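Local coordinates for protein short afifavidin (Afifella pfennigii, PDB 6HDT) that forms a strong non-covalent complex with biotin and 2-iminobiotin, as a dimeric bacterial avidin whose exact biological role is still obscure, at residues A[27-32]-A[47-52]; A[43-48]-A[59-64]; A[55-60]-A[78-83]. One frame throughout, in Å; residues are numbered along the deposited sequence. Where two conformers were deposited one is given.

Contact 1: A[27-32]-A[47-52]. With BTN (biotin), chain E.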
loop_
_atom_site.group_PDB
_atom_site.type_symbol
_atom_site.label_atom_id
_atom_site.label_comp_id
_atom_site.label_asym_id
_atom_site.label_seq_id
_atom_site.Cartn_x
_atom_site.Cartn_y
_atom_site.Cartn_z
ATOM N N ASP A 27 -12.419 -11.715 10.116
ATOM C CA ASP A 27 -12.148 -13.104 9.852
ATOM C C ASP A 27 -11.073 -13.688 10.751
ATOM O O ASP A 27 -10.654 -14.815 10.536
ATOM C CB ASP A 27 -11.748 -13.294 8.394
ATOM C CG ASP A 27 -12.905 -13.038 7.448
ATOM O OD1 ASP A 27 -13.983 -13.635 7.664
ATOM O OD2 ASP A 27 -12.738 -12.238 6.507
ATOM N N GLY A 28 -10.628 -12.930 11.751
ATOM C CA GLY A 28 -9.602 -13.397 12.690
ATOM C C GLY A 28 -8.157 -13.316 12.213
ATOM O O GLY A 28 -7.254 -13.831 12.889
ATOM N N SER A 29 -7.921 -12.685 11.062
ATOM C CA SER A 29 -6.539 -12.373 10.671
ATOM C C SER A 29 -6.026 -11.340 11.681
ATOM O O SER A 29 -6.810 -10.552 12.254
ATOM C CB SER A 29 -6.414 -11.900 9.222
ATOM O OG SER A 29 -6.902 -12.916 8.347
ATOM N N THR A 30 -4.736 -11.431 11.964
ATOM C CA THR A 30 -4.103 -10.525 12.904
ATOM C C THR A 30 -2.952 -9.798 12.230
ATOM O O THR A 30 -2.294 -10.286 11.248
ATOM C CB THR A 30 -3.588 -11.257 14.169
ATOM O OG1 THR A 30 -2.762 -12.362 13.804
ATOM C CG2 THR A 30 -4.757 -11.777 15.009
ATOM N N MET A 31 -2.673 -8.628 12.767
ATOM C CA MET A 31 -1.485 -7.932 12.361
ATOM C C MET A 31 -0.974 -7.096 13.497
ATOM O O MET A 31 -1.743 -6.683 14.382
ATOM C CB MET A 31 -1.769 -7.089 11.121
ATOM C CG MET A 31 -2.711 -5.926 11.350
ATOM S SD MET A 31 -2.858 -4.827 9.924
ATOM C CE MET A 31 -4.015 -3.684 10.682
ATOM N N THR A 32 0.312 -6.806 13.427
ATOM C CA THR A 32 0.902 -5.822 14.295
ATOM C C THR A 32 1.447 -4.680 13.444
ATOM O O THR A 32 2.076 -4.894 12.411
ATOM C CB THR A 32 1.990 -6.437 15.209
ATOM O OG1 THR A 32 1.411 -7.406 16.088
ATOM C CG2 THR A 32 2.694 -5.365 16.021
ATOM N N ASN A 47 -2.607 -14.131 8.076
ATOM C CA ASN A 47 -3.866 -14.422 7.416
ATOM C C ASN A 47 -4.527 -15.658 8.025
ATOM O O ASN A 47 -3.906 -16.718 8.121
ATOM C CB ASN A 47 -3.650 -14.574 5.908
ATOM C CG ASN A 47 -4.854 -15.128 5.198
ATOM O OD1 ASN A 47 -5.975 -14.720 5.466
ATOM N ND2 ASN A 47 -4.629 -16.065 4.264
ATOM N N ASN A 48 -5.770 -15.489 8.467
ATOM C CA ASN A 48 -6.502 -16.614 9.001
ATOM C C ASN A 48 -7.875 -16.762 8.250
ATOM O O ASN A 48 -8.702 -17.596 8.601
ATOM C CB ASN A 48 -6.527 -16.498 10.565
ATOM C CG ASN A 48 -5.093 -16.390 11.207
ATOM O OD1 ASN A 48 -4.176 -17.156 10.879
ATOM N ND2 ASN A 48 -4.913 -15.437 12.138
ATOM N N ALA A 49 -8.060 -15.993 7.164
ATOM C CA ALA A 49 -9.310 -16.013 6.421
ATOM C C ALA A 49 -9.487 -17.281 5.582
ATOM O O ALA A 49 -8.571 -17.698 4.860
ATOM C CB ALA A 49 -9.432 -14.800 5.531
ATOM N N PRO A 50 -10.672 -17.896 5.673
ATOM C CA PRO A 50 -10.931 -19.102 4.870
ATOM C C PRO A 50 -10.999 -18.820 3.359
ATOM O O PRO A 50 -11.372 -17.729 2.953
ATOM C CB PRO A 50 -12.275 -19.624 5.405
ATOM C CG PRO A 50 -12.802 -18.574 6.355
ATOM C CD PRO A 50 -11.839 -17.445 6.463
ATOM N N GLY A 51 -10.640 -19.797 2.536
ATOM C CA GLY A 51 -10.734 -19.644 1.067
ATOM C C GLY A 51 -9.581 -18.897 0.427
ATOM O O GLY A 51 -9.629 -18.567 -0.759
ATOM N N PHE A 52 -8.551 -18.631 1.223
ATOM C CA PHE A 52 -7.301 -18.073 0.793
ATOM C C PHE A 52 -6.178 -19.005 1.260
ATOM O O PHE A 52 -6.325 -19.779 2.240
ATOM C CB PHE A 52 -7.093 -16.695 1.433
ATOM C CG PHE A 52 -8.091 -15.660 0.992
ATOM C CD1 PHE A 52 -7.892 -14.919 -0.164
ATOM C CD2 PHE A 52 -9.233 -15.432 1.737
ATOM C CE1 PHE A 52 -8.817 -13.967 -0.559
ATOM C CE2 PHE A 52 -10.169 -14.476 1.351
ATOM C CZ PHE A 52 -9.961 -13.740 0.214
HETATM C C11 BTN E . -3.551 -15.486 -1.228
HETATM O O11 BTN E . -3.255 -15.171 -2.397
HETATM O O12 BTN E . -4.505 -16.258 -0.970
HETATM C C10 BTN E . -2.717 -14.881 -0.112
HETATM C C9 BTN E . -3.521 -14.626 1.161
HETATM C C8 BTN E . -4.522 -13.479 0.998
HETATM C C7 BTN E . -5.413 -13.259 2.219
HETATM C C2 BTN E . -6.357 -12.090 1.958
HETATM S S1 BTN E . -5.608 -10.473 2.037
HETATM C C6 BTN E . -7.189 -9.683 2.115
HETATM C C5 BTN E . -8.046 -10.588 2.982
HETATM N N1 BTN E . -7.961 -10.259 4.377
HETATM C C3 BTN E . -7.404 -11.183 5.157
HETATM O O3 BTN E . -7.278 -11.079 6.390
HETATM N N2 BTN E . -7.029 -12.222 4.367
HETATM C C4 BTN E . -7.473 -12.011 2.998
#
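The ureido end of the biotin pocket is built where Ser29, at the entrance to strand 30-35, meets Asn47, Asn48 and Ala49 at the start of the loop that follows strand 40-46. Ser29 OG stands at the centre: it donates to biotin O3 at 2.7 Å and accepts a nearly straight bond from Asn48 N, 2.8 Å from OG, so the backbone amide of the loop positions the hydroxyl that grips the ligand. With OG anti to the carbonyl carbon (chi1 -59°), the hydroxyl lies between loop and ureido oxygen. In the conformer given, Asn48 ND2 donates to Gly28 O at 2.9 Å with the acceptor lying in the plane of the amide. Asn47 OD1 takes the ureido N-H of biotin N2 at 2.9 Å while also accepting from Ala49 N, which reaches it from above the carbonyl plane and closes an Asx turn. The methyl of Ala49 packs against Asp27 CB at 4.0 Å and against biotin N2. The Phe52 ring lays one face over the bicyclic part of biotin, with C4 3.9 Å above the ring centre. Hydrogen-bonding side chains around the ureido group, with aromatic packing on the ligand, recur across the avidin/streptavidin family.

Contact 2: A[43-48]-A[59-64]. With BTN (biotin), chain E.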
loop_
_atom_site.group_PDB
_atom_site.type_symbol
_atom_site.label_atom_id
_atom_site.label_comp_id
_atom_site.label_asym_id
_atom_site.label_seq_id
_atom_site.Cartn_x
_atom_site.Cartn_y
_atom_site.Cartn_z
ATOM N N GLY A 43 5.398 -3.813 10.028
ATOM C CA GLY A 43 4.799 -4.812 10.883
ATOM C C GLY A 43 4.812 -6.159 10.191
ATOM O O GLY A 43 5.687 -6.433 9.365
ATOM N N PHE A 44 3.811 -6.949 10.533
ATOM C CA PHE A 44 3.552 -8.277 9.977
ATOM C C PHE A 44 2.061 -8.587 10.020
ATOM O O PHE A 44 1.287 -7.984 10.791
ATOM C CB PHE A 44 4.349 -9.368 10.703
ATOM C CG PHE A 44 3.835 -9.692 12.084
ATOM C CD1 PHE A 44 2.822 -10.632 12.285
ATOM C CD2 PHE A 44 4.386 -9.058 13.189
ATOM C CE1 PHE A 44 2.355 -10.914 13.565
ATOM C CE2 PHE A 44 3.946 -9.356 14.456
ATOM C CZ PHE A 44 2.923 -10.275 14.651
ATOM N N TYR A 45 1.673 -9.525 9.159
ATOM C CA TYR A 45 0.294 -9.899 8.947
ATOM C C TYR A 45 0.130 -11.386 8.981
ATOM O O TYR A 45 0.878 -12.111 8.328
ATOM C CB TYR A 45 -0.194 -9.370 7.603
ATOM C CG TYR A 45 -1.694 -9.255 7.487
ATOM C CD1 TYR A 45 -2.470 -10.334 7.092
ATOM C CD2 TYR A 45 -2.334 -8.045 7.758
ATOM C CE1 TYR A 45 -3.863 -10.223 6.979
ATOM C CE2 TYR A 45 -3.709 -7.926 7.649
ATOM C CZ TYR A 45 -4.474 -9.016 7.243
ATOM O OH TYR A 45 -5.836 -8.943 7.141
ATOM N N VAL A 46 -0.872 -11.842 9.717
ATOM C CA VAL A 46 -1.167 -13.268 9.770
ATOM C C VAL A 46 -2.554 -13.498 9.243
ATOM O O VAL A 46 -3.551 -13.108 9.859
ATOM C CB VAL A 46 -0.988 -13.892 11.157
ATOM C CG1 VAL A 46 -1.342 -15.386 11.114
ATOM C CG2 VAL A 46 0.446 -13.708 11.629
ATOM N N ASN A 47 -2.607 -14.131 8.076
ATOM C CA ASN A 47 -3.866 -14.422 7.416
ATOM C C ASN A 47 -4.527 -15.658 8.025
ATOM O O ASN A 47 -3.906 -16.718 8.121
ATOM C CB ASN A 47 -3.650 -14.574 5.908
ATOM C CG ASN A 47 -4.854 -15.128 5.198
ATOM O OD1 ASN A 47 -5.975 -14.720 5.466
ATOM N ND2 ASN A 47 -4.629 -16.065 4.264
ATOM N N ASN A 48 -5.770 -15.489 8.467
ATOM C CA ASN A 48 -6.502 -16.614 9.001
ATOM C C ASN A 48 -7.875 -16.762 8.250
ATOM O O ASN A 48 -8.702 -17.596 8.601
ATOM C CB ASN A 48 -6.527 -16.498 10.565
ATOM C CG ASN A 48 -5.093 -16.390 11.207
ATOM O OD1 ASN A 48 -4.176 -17.156 10.879
ATOM N ND2 ASN A 48 -4.913 -15.437 12.138
ATOM N N TYR A 59 3.636 -12.644 7.534
ATOM C CA TYR A 59 4.173 -12.030 6.319
ATOM C C TYR A 59 4.545 -10.574 6.582
ATOM O O TYR A 59 3.856 -9.854 7.342
ATOM C CB TYR A 59 3.177 -12.153 5.176
ATOM C CG TYR A 59 3.041 -13.572 4.712
ATOM C CD1 TYR A 59 2.209 -14.474 5.362
ATOM C CD2 TYR A 59 3.792 -14.034 3.631
ATOM C CE1 TYR A 59 2.120 -15.814 4.950
ATOM C CE2 TYR A 59 3.685 -15.351 3.210
ATOM C CZ TYR A 59 2.863 -16.237 3.877
ATOM O OH TYR A 59 2.771 -17.546 3.440
ATOM N N PRO A 60 5.654 -10.123 5.990
ATOM C CA PRO A 60 6.056 -8.723 6.158
ATOM C C PRO A 60 4.994 -7.761 5.640
ATOM O O PRO A 60 4.294 -8.045 4.665
ATOM C CB PRO A 60 7.357 -8.615 5.352
ATOM C CG PRO A 60 7.811 -10.027 5.143
ATOM C CD PRO A 60 6.578 -10.866 5.112
ATOM N N LEU A 61 4.847 -6.632 6.331
ATOM C CA LEU A 61 3.983 -5.564 5.836
ATOM C C LEU A 61 4.713 -4.215 5.873
ATOM O O LEU A 61 5.528 -3.970 6.768
ATOM C CB LEU A 61 2.625 -5.579 6.539
ATOM C CG LEU A 61 2.208 -4.751 7.753
ATOM C CD1 LEU A 61 2.238 -3.243 7.570
ATOM C CD2 LEU A 61 0.803 -5.189 8.112
ATOM N N VAL A 62 4.464 -3.389 4.842
ATOM C CA VAL A 62 5.019 -2.026 4.758
ATOM C C VAL A 62 3.987 -1.034 4.268
ATOM O O VAL A 62 3.131 -1.359 3.470
ATOM C CB VAL A 62 6.273 -1.941 3.870
ATOM C CG1 VAL A 62 7.310 -2.946 4.348
ATOM C CG2 VAL A 62 5.929 -2.125 2.405
ATOM N N GLY A 63 4.031 0.183 4.796
ATOM C CA GLY A 63 3.057 1.167 4.378
ATOM C C GLY A 63 3.463 2.554 4.798
ATOM O O GLY A 63 4.615 2.800 5.190
ATOM N N LEU A 64 2.501 3.460 4.676
ATOM C CA LEU A 64 2.642 4.825 5.146
ATOM C C LEU A 64 1.359 5.259 5.822
ATOM O O LEU A 64 0.303 4.698 5.622
ATOM C CB LEU A 64 2.938 5.779 3.996
ATOM C CG LEU A 64 4.264 5.554 3.270
ATOM C CD1 LEU A 64 4.255 6.248 1.914
ATOM C CD2 LEU A 64 5.446 5.964 4.132
HETATM C C11 BTN E . -3.551 -15.486 -1.228
HETATM O O11 BTN E . -3.255 -15.171 -2.397
HETATM O O12 BTN E . -4.505 -16.258 -0.970
HETATM C C10 BTN E . -2.717 -14.881 -0.112
HETATM C C9 BTN E . -3.521 -14.626 1.161
HETATM C C8 BTN E . -4.522 -13.479 0.998
HETATM C C7 BTN E . -5.413 -13.259 2.219
HETATM C C2 BTN E . -6.357 -12.090 1.958
HETATM S S1 BTN E . -5.608 -10.473 2.037
HETATM C C6 BTN E . -7.189 -9.683 2.115
HETATM C C5 BTN E . -8.046 -10.588 2.982
HETATM N N1 BTN E . -7.961 -10.259 4.377
HETATM C C3 BTN E . -7.404 -11.183 5.157
HETATM O O3 BTN E . -7.278 -11.079 6.390
HETATM N N2 BTN E . -7.029 -12.222 4.367
HETATM C C4 BTN E . -7.473 -12.011 2.998
HETATM O O HOH W 1 7.531 -6.345 7.711
#
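Gly43 and Leu61 form an antiparallel hydrogen-bonded pair in the hairpin of strands 40-46 and 58-66, neighbours in the avidin beta-barrel: Leu61 N donates to Gly43 O at 3.2 Å, and the return bond from Gly43 N is weak. Leu61 CG packs 3.8 Å from Gly43 C, close to where a side chain on Gly43 would have to lie. Phe44 follows in a non-hydrogen-bonded pair with Pro60, and its CA makes a CA-H...O contact with Tyr59 O at 3.1 Å. Tyr45 then pairs with Tyr59 through two backbone bonds of 2.9 Å, Tyr45 N to Tyr59 O and Tyr59 N to Tyr45 O. Its CG is anti to the backbone N (chi1 -159°), carrying the ring into the barrel, where CD2 meets Leu61 CD2 at 4.3 Å. At the far end Tyr45 OH donates to biotin O3 at 2.7 Å, the oxygen lying in the plane of the ring at its edge. A phenylalanine in place of Tyr45 would probably leave biotin O3 short of one donor and weaken its hold on the ureido group. Asn25 is another biotin partner; the hydroxyls of Tyr45 and Ser29, both donating to O3, would be expected to polarise the ureido carbonyl.

Contact 3: A[55-60]-A[78-83]. With BTN (biotin), chain E.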
loop_
_atom_site.group_PDB
_atom_site.type_symbol
_atom_site.label_atom_id
_atom_site.label_comp_id
_atom_site.label_asym_id
_atom_site.label_seq_id
_atom_site.Cartn_x
_atom_site.Cartn_y
_atom_site.Cartn_z
ATOM N N GLN A 55 -1.967 -19.219 5.004
ATOM C CA GLN A 55 -2.603 -19.079 6.311
ATOM C C GLN A 55 -1.655 -19.380 7.469
ATOM O O GLN A 55 -0.800 -20.264 7.393
ATOM C CB GLN A 55 -3.804 -20.011 6.424
ATOM C CG GLN A 55 -5.032 -19.527 5.697
ATOM C CD GLN A 55 -5.773 -20.665 5.062
ATOM O OE1 GLN A 55 -5.188 -21.690 4.713
ATOM N NE2 GLN A 55 -7.067 -20.492 4.894
ATOM N N GLY A 56 -1.821 -18.624 8.546
ATOM C CA GLY A 56 -1.231 -18.964 9.820
ATOM C C GLY A 56 0.230 -18.657 10.114
ATOM O O GLY A 56 0.715 -19.078 11.158
ATOM N N THR A 57 0.931 -17.945 9.233
ATOM C CA THR A 57 2.312 -17.522 9.517
ATOM C C THR A 57 2.501 -16.054 9.174
ATOM O O THR A 57 1.802 -15.533 8.310
ATOM C CB THR A 57 3.341 -18.366 8.718
ATOM O OG1 THR A 57 3.235 -18.073 7.326
ATOM C CG2 THR A 57 3.097 -19.844 8.938
ATOM N N PRO A 58 3.422 -15.355 9.861
ATOM C CA PRO A 58 3.579 -13.917 9.563
ATOM C C PRO A 58 4.221 -13.631 8.213
ATOM O O PRO A 58 5.177 -14.327 7.806
ATOM C CB PRO A 58 4.497 -13.420 10.675
ATOM C CG PRO A 58 4.406 -14.439 11.741
ATOM C CD PRO A 58 4.219 -15.748 11.034
ATOM N N TYR A 59 3.636 -12.644 7.534
ATOM C CA TYR A 59 4.173 -12.030 6.319
ATOM C C TYR A 59 4.545 -10.574 6.582
ATOM O O TYR A 59 3.856 -9.854 7.342
ATOM C CB TYR A 59 3.177 -12.153 5.176
ATOM C CG TYR A 59 3.041 -13.572 4.712
ATOM C CD1 TYR A 59 2.209 -14.474 5.362
ATOM C CD2 TYR A 59 3.792 -14.034 3.631
ATOM C CE1 TYR A 59 2.120 -15.814 4.950
ATOM C CE2 TYR A 59 3.685 -15.351 3.210
ATOM C CZ TYR A 59 2.863 -16.237 3.877
ATOM O OH TYR A 59 2.771 -17.546 3.440
ATOM N N PRO A 60 5.654 -10.123 5.990
ATOM C CA PRO A 60 6.056 -8.723 6.158
ATOM C C PRO A 60 4.994 -7.761 5.640
ATOM O O PRO A 60 4.294 -8.045 4.665
ATOM C CB PRO A 60 7.357 -8.615 5.352
ATOM C CG PRO A 60 7.811 -10.027 5.143
ATOM C CD PRO A 60 6.578 -10.866 5.112
ATOM N N ASN A 78 6.949 -15.921 2.155
ATOM C CA ASN A 78 7.830 -16.027 3.304
ATOM C C ASN A 78 8.555 -17.378 3.238
ATOM O O ASN A 78 8.454 -18.068 2.222
ATOM C CB ASN A 78 7.079 -15.746 4.643
ATOM C CG ASN A 78 6.059 -16.798 5.019
ATOM O OD1 ASN A 78 5.972 -17.882 4.412
ATOM N ND2 ASN A 78 5.276 -16.490 6.075
ATOM N N ALA A 79 9.289 -17.749 4.288
ATOM C CA ALA A 79 10.046 -19.017 4.274
ATOM C C ALA A 79 9.166 -20.299 4.218
ATOM O O ALA A 79 9.627 -21.382 3.818
ATOM C CB ALA A 79 10.977 -19.063 5.472
ATOM N N THR A 80 7.900 -20.148 4.582
ATOM C CA THR A 80 6.945 -21.228 4.768
ATOM C C THR A 80 6.109 -21.492 3.511
ATOM O O THR A 80 6.002 -22.640 3.068
ATOM C CB THR A 80 6.007 -20.874 5.947
ATOM O OG1 THR A 80 6.795 -20.852 7.141
ATOM C CG2 THR A 80 4.917 -21.891 6.111
ATOM N N ALA A 81 5.528 -20.437 2.952
ATOM C CA ALA A 81 4.628 -20.548 1.801
ATOM C C ALA A 81 4.549 -19.302 0.936
ATOM O O ALA A 81 4.684 -18.178 1.393
ATOM C CB ALA A 81 3.227 -20.923 2.257
ATOM N N ASN A 82 4.218 -19.552 -0.315
ATOM C CA ASN A 82 4.080 -18.537 -1.332
ATOM C C ASN A 82 2.728 -18.716 -1.996
ATOM O O ASN A 82 2.330 -19.839 -2.374
ATOM C CB ASN A 82 5.193 -18.679 -2.372
ATOM C CG ASN A 82 5.178 -17.566 -3.425
ATOM O OD1 ASN A 82 5.957 -16.620 -3.368
ATOM N ND2 ASN A 82 4.317 -17.702 -4.404
ATOM N N CYS A 83 2.038 -17.598 -2.169
ATOM C CA CYS A 83 0.761 -17.579 -2.880
ATOM C C CYS A 83 0.774 -16.749 -4.192
ATOM O O CYS A 83 -0.261 -16.599 -4.838
ATOM C CB CYS A 83 -0.331 -17.107 -1.913
ATOM S SG CYS A 83 -0.625 -18.329 -0.627
HETATM C C11 BTN E . -3.551 -15.486 -1.228
HETATM O O11 BTN E . -3.255 -15.171 -2.397
HETATM O O12 BTN E . -4.505 -16.258 -0.970
HETATM C C10 BTN E . -2.717 -14.881 -0.112
HETATM C C9 BTN E . -3.521 -14.626 1.161
HETATM C C8 BTN E . -4.522 -13.479 0.998
HETATM C C7 BTN E . -5.413 -13.259 2.219
HETATM C C2 BTN E . -6.357 -12.090 1.958
HETATM S S1 BTN E . -5.608 -10.473 2.037
HETATM C C6 BTN E . -7.189 -9.683 2.115
HETATM C C5 BTN E . -8.046 -10.588 2.982
HETATM N N1 BTN E . -7.961 -10.259 4.377
HETATM C C3 BTN E . -7.404 -11.183 5.157
HETATM O O3 BTN E . -7.278 -11.079 6.390
HETATM N N2 BTN E . -7.029 -12.222 4.367
HETATM C C4 BTN E . -7.473 -12.011 2.998
#
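Asn78 lies flat against the Tyr59 ring, its amide plane 11° from that of the ring and ND2 3.2 Å above the ring centre. Asn78 CG sits between the backbone N and the carbonyl carbon (chi1 68°), a rotamer that sends the amide across to segment 55-60. Both N-H groups of ND2 are then used, one to Thr57 OG1 at 2.9 Å and one to Pro58 O at 2.8 Å, each acceptor close to the amide plane; these bonds fix the rotation of the amide above the ring. At the amide's other end OD1 accepts from Ala81 N, nearly along the C=O axis, and from Thr80 N, above the carbonyl plane, which makes an Asx turn. Thr57 OG1 occupies the matching position at chi1 68°, leaving CG2 to meet Thr80 CG2 tip to tip at 3.9 Å. Tyr59 OH donates to Ala81 O at 2.9 Å, and Asn78 N reaches that oxygen from the opposite face of its plane. The contact ties the start of strand 58-66 to the turn between strands 69-77 and 82-96. Trp76 of strand 69-77 meets the Tyr59 ring edge-to-face, and the disulfide from Cys83 to Cys54 bridges the same two regions beside the biotin carboxylate.

Overall arrangement
The three contacts overlap in sequence, each beginning on the segment where the one before ends or soon after, and all touch the same biotin. Contacts 1 and 2 lie about 11 Å apart between centres and share Asn47 and Asn48; neighbouring strands 30-35 and 40-46 join them, Thr32 N lying 3.0 Å from Phe44 O in a probable hydrogen bond. Contacts 2 and 3, about 10 Å apart between centres, share Tyr59 and Pro60. Contact 3 is tied back to contact 1, about 12 Å away between centres, by probable hydrogen bonds from Gly56 N to Asn47 O and from Gln55 NE2 to Ala49 O. Contacts 1 and 2 bond the ureido group, while Phe52 of contact 1 and Cys83 of contact 3 approach the carboxylate.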